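Local coordinates for protein TrwC (Escherichia coli, PDB 4PCB) that probably nicks one strand of plasmid DNA and carries it through conjugative transfer, the present chain being its DNA- and metal-binding relaxase domain, at residues A[93-98]-A[157-162]; A[152-157]-A[265-270]. All blocks are in the same frame, centred on the assembly; numbering follows the deposited sequence.

Contact 1. Residues A[93-98]-A[157-162]; sequences SVSLQA and DPQLHT. With PO4 (phosphate ion), chain E; nucleotides of chain B.
Leu96 lays its CD2 methyl against the ring of Pro158, 3.8 Å from CB and only slightly farther from CG, the two side chains crossing obliquely. Two residues on, Ala98 CB meets Leu160 CD1 at 3.5 Å, a second small apolar touch. Ser95 makes the polar link: Leu160 N donates to Ser95 OG over 3.2 Å, with 159° at the hydrogen. This OG, anti to the carbonyl carbon (chi1 -51°), is also hydrogen-bonded to Pro91 O one turn back, which engages the buried hydroxyl twice. Helix 92-100 thereby packs on the chain leading into strand 161-171 of the antiparallel sheet, the scaffold of an HUH-type relaxase. In this fold His150, His161 and His163 form the metal site, seen to bind zinc or copper in structures of this protein. In this crystal His161 NE2 donates to a phosphate ion, probably from the crystallisation liquor, 3.1 Å from O2, with a weaker bond to O3; the phosphorus lies in the ring plane, at the ring edge, and His163 holds the same ion. Gln159 instead reaches the DNA. The bend at its chi2 (68°) brings the amide to thymidine DT21 of chain B, where NE2 donates to base atom O2 at 2.6 Å. Its other amide atom, OE1, is gripped by Lys92, which also bonds Pro158 O, fixing which way the amide faces.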
loop_
_atom_site.group_PDB
_atom_site.type_symbol
_atom_site.label_atom_id
_atom_site.label_comp_id
_atom_site.label_asym_id
_atom_site.label_seq_id
_atom_site.Cartn_x
_atom_site.Cartn_y
_atom_site.Cartn_z
ATOM N N SER A 93 -14.504 -2.437 7.911
ATOM C CA SER A 93 -15.470 -1.535 8.511
ATOM C C SER A 93 -15.104 -0.087 8.259
ATOM O O SER A 93 -15.978 0.801 8.190
ATOM C CB SER A 93 -15.572 -1.796 10.004
ATOM O OG SER A 93 -14.296 -1.654 10.603
ATOM N N VAL A 94 -13.805 0.164 8.158
ATOM C CA VAL A 94 -13.355 1.506 7.857
ATOM C C VAL A 94 -13.631 1.825 6.393
ATOM O O VAL A 94 -14.020 2.948 6.072
ATOM C CB VAL A 94 -11.871 1.699 8.197
ATOM C CG1 VAL A 94 -11.402 0.651 9.188
ATOM C CG2 VAL A 94 -11.045 1.623 6.966
ATOM N N SER A 95 -13.526 0.840 5.505
ATOM C CA SER A 95 -13.789 1.130 4.095
ATOM C C SER A 95 -15.261 1.493 3.860
ATOM O O SER A 95 -15.559 2.411 3.108
ATOM C CB SER A 95 -13.402 -0.060 3.227
ATOM O OG SER A 95 -12.096 -0.503 3.518
ATOM N N LEU A 96 -16.156 0.818 4.572
ATOM C CA LEU A 96 -17.600 0.977 4.428
ATOM C C LEU A 96 -18.103 2.339 4.925
ATOM O O LEU A 96 -18.951 2.968 4.310
ATOM C CB LEU A 96 -18.281 -0.124 5.222
ATOM C CG LEU A 96 -17.709 -1.534 5.010
ATOM C CD1 LEU A 96 -18.474 -2.547 5.866
ATOM C CD2 LEU A 96 -17.693 -1.931 3.549
ATOM N N GLN A 97 -17.566 2.807 6.044
ATOM C CA GLN A 97 -17.973 4.095 6.597
ATOM C C GLN A 97 -17.419 5.221 5.736
ATOM O O GLN A 97 -17.920 6.346 5.742
ATOM C CB GLN A 97 -17.461 4.253 8.031
ATOM C CG GLN A 97 -18.186 5.320 8.868
ATOM C CD GLN A 97 -19.362 4.806 9.622
ATOM O OE1 GLN A 97 -19.329 3.693 10.151
ATOM N NE2 GLN A 97 -20.407 5.622 9.720
ATOM N N ALA A 98 -16.380 4.905 4.973
ATOM C CA ALA A 98 -15.748 5.910 4.131
ATOM C C ALA A 98 -16.314 5.873 2.723
ATOM O O ALA A 98 -16.540 6.921 2.119
ATOM C CB ALA A 98 -14.246 5.707 4.098
ATOM N N ASP A 157 -15.394 -4.898 -3.705
ATOM C CA ASP A 157 -15.909 -4.588 -2.388
ATOM C C ASP A 157 -15.278 -3.277 -1.970
ATOM O O ASP A 157 -14.117 -3.021 -2.306
ATOM C CB ASP A 157 -15.515 -5.675 -1.388
ATOM C CG ASP A 157 -16.247 -6.978 -1.623
ATOM O OD1 ASP A 157 -17.490 -6.984 -1.546
ATOM O OD2 ASP A 157 -15.573 -7.997 -1.873
ATOM N N PRO A 158 -15.999 -2.440 -1.238
ATOM C CA PRO A 158 -15.376 -1.216 -0.738
ATOM C C PRO A 158 -14.091 -1.576 -0.003
ATOM O O PRO A 158 -14.155 -2.114 1.098
ATOM C CB PRO A 158 -16.422 -0.669 0.225
ATOM C CG PRO A 158 -17.712 -1.116 -0.365
ATOM C CD PRO A 158 -17.451 -2.458 -0.990
ATOM N N GLN A 159 -12.944 -1.306 -0.617
ATOM C CA GLN A 159 -11.663 -1.665 -0.029
ATOM C C GLN A 159 -10.646 -0.541 -0.155
ATOM O O GLN A 159 -9.931 -0.448 -1.153
ATOM C CB GLN A 159 -11.115 -2.936 -0.677
ATOM C CG GLN A 159 -9.754 -3.360 -0.151
ATOM C CD GLN A 159 -9.804 -3.818 1.293
ATOM O OE1 GLN A 159 -10.818 -3.662 1.969
ATOM N NE2 GLN A 159 -8.707 -4.385 1.772
ATOM N N LEU A 160 -10.584 0.304 0.867
ATOM C CA LEU A 160 -9.603 1.378 0.933
ATOM C C LEU A 160 -8.200 0.822 1.106
ATOM O O LEU A 160 -7.921 0.050 2.012
ATOM C CB LEU A 160 -9.944 2.332 2.059
ATOM C CG LEU A 160 -10.886 3.423 1.564
ATOM C CD1 LEU A 160 -11.325 4.276 2.719
ATOM C CD2 LEU A 160 -10.184 4.257 0.523
ATOM N N HIS A 161 -7.333 1.207 0.187
ATOM C CA HIS A 161 -5.939 0.800 0.189
ATOM C C HIS A 161 -5.104 1.811 -0.583
ATOM O O HIS A 161 -5.578 2.396 -1.567
ATOM C CB HIS A 161 -5.812 -0.612 -0.397
ATOM C CG HIS A 161 -6.413 -0.776 -1.765
ATOM N ND1 HIS A 161 -7.775 -0.674 -1.995
ATOM C CD2 HIS A 161 -5.854 -1.064 -2.965
ATOM C CE1 HIS A 161 -8.016 -0.881 -3.278
ATOM N NE2 HIS A 161 -6.879 -1.116 -3.888
ATOM N N THR A 162 -3.867 2.038 -0.146
ATOM C CA THR A 162 -3.031 3.054 -0.791
ATOM C C THR A 162 -1.706 2.493 -1.234
ATOM O O THR A 162 -1.009 1.888 -0.445
ATOM C CB THR A 162 -2.760 4.259 0.134
ATOM O OG1 THR A 162 -4.001 4.805 0.631
ATOM C CG2 THR A 162 -1.954 5.334 -0.616
HETATM P P PO4 E . -5.502 -2.113 -7.049
HETATM O O1 PO4 E . -4.538 -1.965 -8.195
HETATM O O2 PO4 E . -6.456 -0.938 -6.997
HETATM O O3 PO4 E . -4.677 -2.227 -5.798
HETATM O O4 PO4 E . -6.335 -3.373 -7.217
ATOM P P DT B 21 -10.925 -9.474 8.343
ATOM O OP1 DT B 21 -11.757 -8.538 9.135
ATOM O OP2 DT B 21 -11.124 -10.936 8.484
ATOM O "O5'" DT B 21 -11.080 -9.079 6.809
ATOM C "C5'" DT B 21 -12.309 -8.517 6.313
ATOM C "C4'" DT B 21 -12.028 -7.549 5.186
ATOM O "O4'" DT B 21 -11.234 -6.444 5.678
ATOM C "C3'" DT B 21 -11.237 -8.137 4.018
ATOM O "O3'" DT B 21 -11.638 -7.491 2.808
ATOM C "C2'" DT B 21 -9.810 -7.744 4.348
ATOM C "C1'" DT B 21 -10.023 -6.362 4.934
ATOM N N1 DT B 21 -8.953 -5.889 5.837
ATOM C C2 DT B 21 -7.867 -5.266 5.266
ATOM O O2 DT B 21 -7.753 -5.096 4.063
ATOM N N3 DT B 21 -6.914 -4.845 6.159
ATOM C C4 DT B 21 -6.938 -4.981 7.533
ATOM O O4 DT B 21 -6.005 -4.554 8.207
ATOM C C5 DT B 21 -8.106 -5.644 8.066
ATOM C C7 DT B 21 -8.220 -5.839 9.543
ATOM C C6 DT B 21 -9.040 -6.061 7.202
ATOM P P DT B 22 -11.754 -8.331 1.458
ATOM O OP1 DT B 22 -12.463 -7.494 0.462
ATOM O OP2 DT B 22 -12.288 -9.673 1.800
ATOM O "O5'" DT B 22 -10.236 -8.488 1.001
ATOM C "C5'" DT B 22 -9.627 -7.508 0.139
ATOM C "C4'" DT B 22 -8.185 -7.859 -0.149
ATOM O "O4'" DT B 22 -7.639 -8.668 0.915
ATOM C "C3'" DT B 22 -7.958 -8.651 -1.442
ATOM O "O3'" DT B 22 -7.290 -7.854 -2.428
ATOM C "C2'" DT B 22 -7.081 -9.824 -1.024
ATOM C "C1'" DT B 22 -6.592 -9.436 0.357
ATOM N N1 DT B 22 -6.313 -10.575 1.256
ATOM C C2 DT B 22 -5.074 -11.165 1.160
ATOM O O2 DT B 22 -4.214 -10.785 0.384
ATOM N N3 DT B 22 -4.875 -12.219 2.015
ATOM C C4 DT B 22 -5.773 -12.735 2.930
ATOM O O4 DT B 22 -5.452 -13.689 3.632
ATOM C C5 DT B 22 -7.056 -12.071 2.974
ATOM C C7 DT B 22 -8.092 -12.558 3.935
ATOM C C6 DT B 22 -7.260 -11.042 2.143
#

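Contact 2. Residues A[152-157]-A[265-270]; sequences TSRERD and SRAKKT. With nucleotides of chain B.
This is a surface contact between two loops of the relaxase domain: 152-157, joining sheet strands 145-150 and 161-171, meets 265-270, which runs between helices 255-258 and 275-285. A type I beta turn from Ser153 to Arg156, closed by Arg156 N donating to Ser153 O, presents the side chains. Arg154 does most of the touching. Its CG is anti to the backbone N (chi1 163°), and further bends at chi2 and chi3 lay the chain along the Ala267 backbone, CD 3.3 Å from Ala267 N. Ala267 O sits over one guanidinium face, offset towards the rim, while NH2 comes 3.7 Å from Arg266 CB. At the guanidinium edge NH1 lies 2.9 Å from Lys269 NZ, two like charges that probably repel. Shortening Arg154 to an alanine here would probably leave the Ala267 backbone without this cover and open a gap between the loops. Glu155 adds OE1 against Ala267 CB at 3.5 Å, and Arg156, extended from CG to NE, has Lys269 O at its guanidinium edge, 3.7 Å from NH2. On the DNA side, Arg154 CB lies 3.3 Å from OP1 of DG23 of chain B, and Ser153 OG makes a weak 3.4 Å bond to O3' of DT22 of chain B.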
loop_
_atom_site.group_PDB
_atom_site.type_symbol
_atom_site.label_atom_id
_atom_site.label_comp_id
_atom_site.label_asym_id
_atom_site.label_seq_id
_atom_site.Cartn_x
_atom_site.Cartn_y
_atom_site.Cartn_z
ATOM N N THR A 152 -11.457 0.293 -4.316
ATOM C CA THR A 152 -12.103 -0.992 -4.558
ATOM C C THR A 152 -11.135 -2.173 -4.534
ATOM O O THR A 152 -9.927 -1.999 -4.393
ATOM C CB THR A 152 -12.902 -0.981 -5.882
ATOM O OG1 THR A 152 -13.896 -2.010 -5.853
ATOM C CG2 THR A 152 -11.986 -1.197 -7.077
ATOM N N SER A 153 -11.683 -3.377 -4.667
ATOM C CA SER A 153 -10.879 -4.589 -4.769
ATOM C C SER A 153 -11.318 -5.416 -5.973
ATOM O O SER A 153 -12.117 -4.961 -6.786
ATOM C CB SER A 153 -10.973 -5.420 -3.491
ATOM O OG SER A 153 -10.170 -6.581 -3.589
ATOM N N ARG A 154 -10.792 -6.629 -6.082
ATOM C CA ARG A 154 -11.080 -7.491 -7.222
ATOM C C ARG A 154 -12.566 -7.820 -7.352
ATOM O O ARG A 154 -13.105 -7.856 -8.456
ATOM C CB ARG A 154 -10.247 -8.775 -7.146
ATOM C CG ARG A 154 -10.746 -9.915 -8.023
ATOM C CD ARG A 154 -9.624 -10.514 -8.851
ATOM N NE ARG A 154 -9.527 -9.884 -10.162
ATOM C CZ ARG A 154 -8.518 -10.061 -11.006
ATOM N NH1 ARG A 154 -8.519 -9.443 -12.177
ATOM N NH2 ARG A 154 -7.509 -10.856 -10.681
ATOM N N GLU A 155 -13.224 -8.069 -6.226
ATOM C CA GLU A 155 -14.630 -8.431 -6.243
ATOM C C GLU A 155 -15.410 -7.147 -6.011
ATOM O O GLU A 155 -16.604 -7.160 -5.689
ATOM C CB GLU A 155 -14.912 -9.480 -5.181
ATOM C CG GLU A 155 -15.853 -10.613 -5.557
ATOM C CD GLU A 155 -15.472 -11.377 -6.815
ATOM O OE1 GLU A 155 -14.276 -11.654 -7.029
ATOM O OE2 GLU A 155 -16.393 -11.732 -7.578
ATOM N N ARG A 156 -14.697 -6.046 -6.257
ATOM C CA ARG A 156 -15.154 -4.665 -6.084
ATOM C C ARG A 156 -15.947 -4.410 -4.808
ATOM O O ARG A 156 -17.017 -3.786 -4.811
ATOM C CB ARG A 156 -15.897 -4.166 -7.335
ATOM C CG ARG A 156 -14.853 -3.561 -8.284
ATOM C CD ARG A 156 -15.364 -2.461 -9.192
ATOM N NE ARG A 156 -14.365 -2.127 -10.210
ATOM C CZ ARG A 156 -14.159 -2.817 -11.331
ATOM N NH1 ARG A 156 -14.890 -3.889 -11.626
ATOM N NH2 ARG A 156 -13.218 -2.422 -12.177
ATOM N N ASP A 157 -15.394 -4.898 -3.705
ATOM C CA ASP A 157 -15.909 -4.588 -2.388
ATOM C C ASP A 157 -15.278 -3.277 -1.970
ATOM O O ASP A 157 -14.117 -3.021 -2.306
ATOM C CB ASP A 157 -15.515 -5.675 -1.388
ATOM C CG ASP A 157 -16.247 -6.978 -1.623
ATOM O OD1 ASP A 157 -17.490 -6.984 -1.546
ATOM O OD2 ASP A 157 -15.573 -7.997 -1.873
ATOM N N SER A 265 -8.005 -16.842 -7.061
ATOM C CA SER A 265 -9.350 -16.404 -6.710
ATOM C C SER A 265 -9.656 -15.151 -7.539
ATOM O O SER A 265 -10.041 -14.110 -6.997
ATOM C CB SER A 265 -9.484 -16.141 -5.211
ATOM O OG SER A 265 -9.135 -17.296 -4.465
ATOM N N ARG A 266 -9.444 -15.260 -8.855
ATOM C CA ARG A 266 -9.586 -14.136 -9.783
ATOM C C ARG A 266 -11.011 -13.891 -10.217
ATOM O O ARG A 266 -11.849 -14.785 -10.125
ATOM C CB ARG A 266 -8.778 -14.342 -11.075
ATOM C CG ARG A 266 -7.518 -15.169 -11.009
ATOM C CD ARG A 266 -7.022 -15.499 -12.398
ATOM N NE ARG A 266 -7.154 -16.913 -12.728
ATOM C CZ ARG A 266 -7.233 -17.384 -13.970
ATOM N NH1 ARG A 266 -7.202 -16.554 -15.007
ATOM N NH2 ARG A 266 -7.351 -18.691 -14.177
ATOM N N ALA A 267 -11.296 -12.665 -10.650
ATOM C CA ALA A 267 -12.552 -12.386 -11.346
ATOM C C ALA A 267 -12.249 -11.576 -12.606
ATOM O O ALA A 267 -11.086 -11.413 -12.999
ATOM C CB ALA A 267 -13.537 -11.634 -10.438
ATOM N N LYS A 268 -13.304 -11.072 -13.234
ATOM C CA LYS A 268 -13.199 -10.207 -14.400
ATOM C C LYS A 268 -13.154 -8.754 -13.938
ATOM O O LYS A 268 -14.053 -8.289 -13.229
ATOM C CB LYS A 268 -14.360 -10.466 -15.377
ATOM C CG LYS A 268 -14.425 -11.934 -15.867
ATOM C CD LYS A 268 -15.580 -12.236 -16.834
ATOM C CE LYS A 268 -16.938 -12.004 -16.189
ATOM N NZ LYS A 268 -17.192 -13.017 -15.118
ATOM N N LYS A 269 -12.140 -8.017 -14.371
ATOM C CA LYS A 269 -11.945 -6.632 -13.928
ATOM C C LYS A 269 -12.912 -5.687 -14.637
ATOM O O LYS A 269 -12.506 -4.602 -15.077
ATOM C CB LYS A 269 -10.493 -6.176 -14.157
ATOM C CG LYS A 269 -9.489 -6.760 -13.165
ATOM C CD LYS A 269 -8.043 -6.354 -13.460
ATOM C CE LYS A 269 -7.587 -6.953 -14.789
ATOM N NZ LYS A 269 -7.676 -8.455 -14.824
ATOM N N THR A 270 -14.164 -6.129 -14.799
ATOM C CA THR A 270 -15.167 -5.375 -15.551
ATOM C C THR A 270 -15.229 -3.920 -15.077
ATOM O O THR A 270 -15.510 -3.612 -13.911
ATOM C CB THR A 270 -16.576 -6.061 -15.462
ATOM O OG1 THR A 270 -17.485 -5.466 -16.398
ATOM C CG2 THR A 270 -17.163 -6.079 -14.032
ATOM P P DG B 23 -7.057 -8.444 -3.893
ATOM O OP1 DG B 23 -8.377 -8.842 -4.437
ATOM O OP2 DG B 23 -5.964 -9.440 -3.811
ATOM O "O5'" DG B 23 -6.518 -7.190 -4.713
ATOM C "C5'" DG B 23 -5.144 -7.117 -5.134
ATOM C "C4'" DG B 23 -4.574 -5.762 -4.791
ATOM O "O4'" DG B 23 -4.765 -5.509 -3.379
ATOM C "C3'" DG B 23 -3.074 -5.609 -5.035
ATOM O "O3'" DG B 23 -2.827 -5.073 -6.339
ATOM C "C2'" DG B 23 -2.659 -4.633 -3.950
ATOM C "C1'" DG B 23 -3.553 -5.052 -2.795
ATOM N N9 DG B 23 -3.005 -6.141 -1.994
ATOM C C8 DG B 23 -1.926 -6.930 -2.308
ATOM N N7 DG B 23 -1.662 -7.825 -1.396
ATOM C C5 DG B 23 -2.621 -7.610 -0.416
ATOM C C6 DG B 23 -2.839 -8.276 0.818
ATOM O O6 DG B 23 -2.205 -9.219 1.308
ATOM N N1 DG B 23 -3.923 -7.739 1.503
ATOM C C2 DG B 23 -4.700 -6.698 1.061
ATOM N N2 DG B 23 -5.702 -6.323 1.869
ATOM N N3 DG B 23 -4.510 -6.070 -0.088
ATOM C C4 DG B 23 -3.460 -6.575 -0.770
ATOM P P DT B 22 -11.754 -8.331 1.458
ATOM O OP1 DT B 22 -12.463 -7.494 0.462
ATOM O OP2 DT B 22 -12.288 -9.673 1.800
ATOM O "O5'" DT B 22 -10.236 -8.488 1.001
ATOM C "C5'" DT B 22 -9.627 -7.508 0.139
ATOM C "C4'" DT B 22 -8.185 -7.859 -0.149
ATOM O "O4'" DT B 22 -7.639 -8.668 0.915
ATOM C "C3'" DT B 22 -7.958 -8.651 -1.442
ATOM O "O3'" DT B 22 -7.290 -7.854 -2.428
ATOM C "C2'" DT B 22 -7.081 -9.824 -1.024
ATOM C "C1'" DT B 22 -6.592 -9.436 0.357
ATOM N N1 DT B 22 -6.313 -10.575 1.256
ATOM C C2 DT B 22 -5.074 -11.165 1.160
ATOM O O2 DT B 22 -4.214 -10.785 0.384
ATOM N N3 DT B 22 -4.875 -12.219 2.015
ATOM C C4 DT B 22 -5.773 -12.735 2.930
ATOM O O4 DT B 22 -5.452 -13.689 3.632
ATOM C C5 DT B 22 -7.056 -12.071 2.974
ATOM C C7 DT B 22 -8.092 -12.558 3.935
ATOM C C6 DT B 22 -7.260 -11.042 2.143
#

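Asp157 belongs to both contacts, whose centres lie 14 Å apart, and its salt bridge to Lys234 ties their common loop to helix 234-245. Around that loop the chain doubles back, bringing Gln159 CB of contact 1 to 3.8 Å from Ser153 CB of contact 2. Both contacts lie along the same DNA strand, contact 1 bonding the DT21 base of chain B through Gln159 and contact 2 lying by the DT22-DG23 backbone junction. The metal-site histidines sit nearby: His161 belongs to contact 1, and the Arg156 side chain of contact 2 is about 9 Å from His161 and from His150. The same arginine is about 5 Å from the bound phosphate, consistent with a positively charged surround for that pocket.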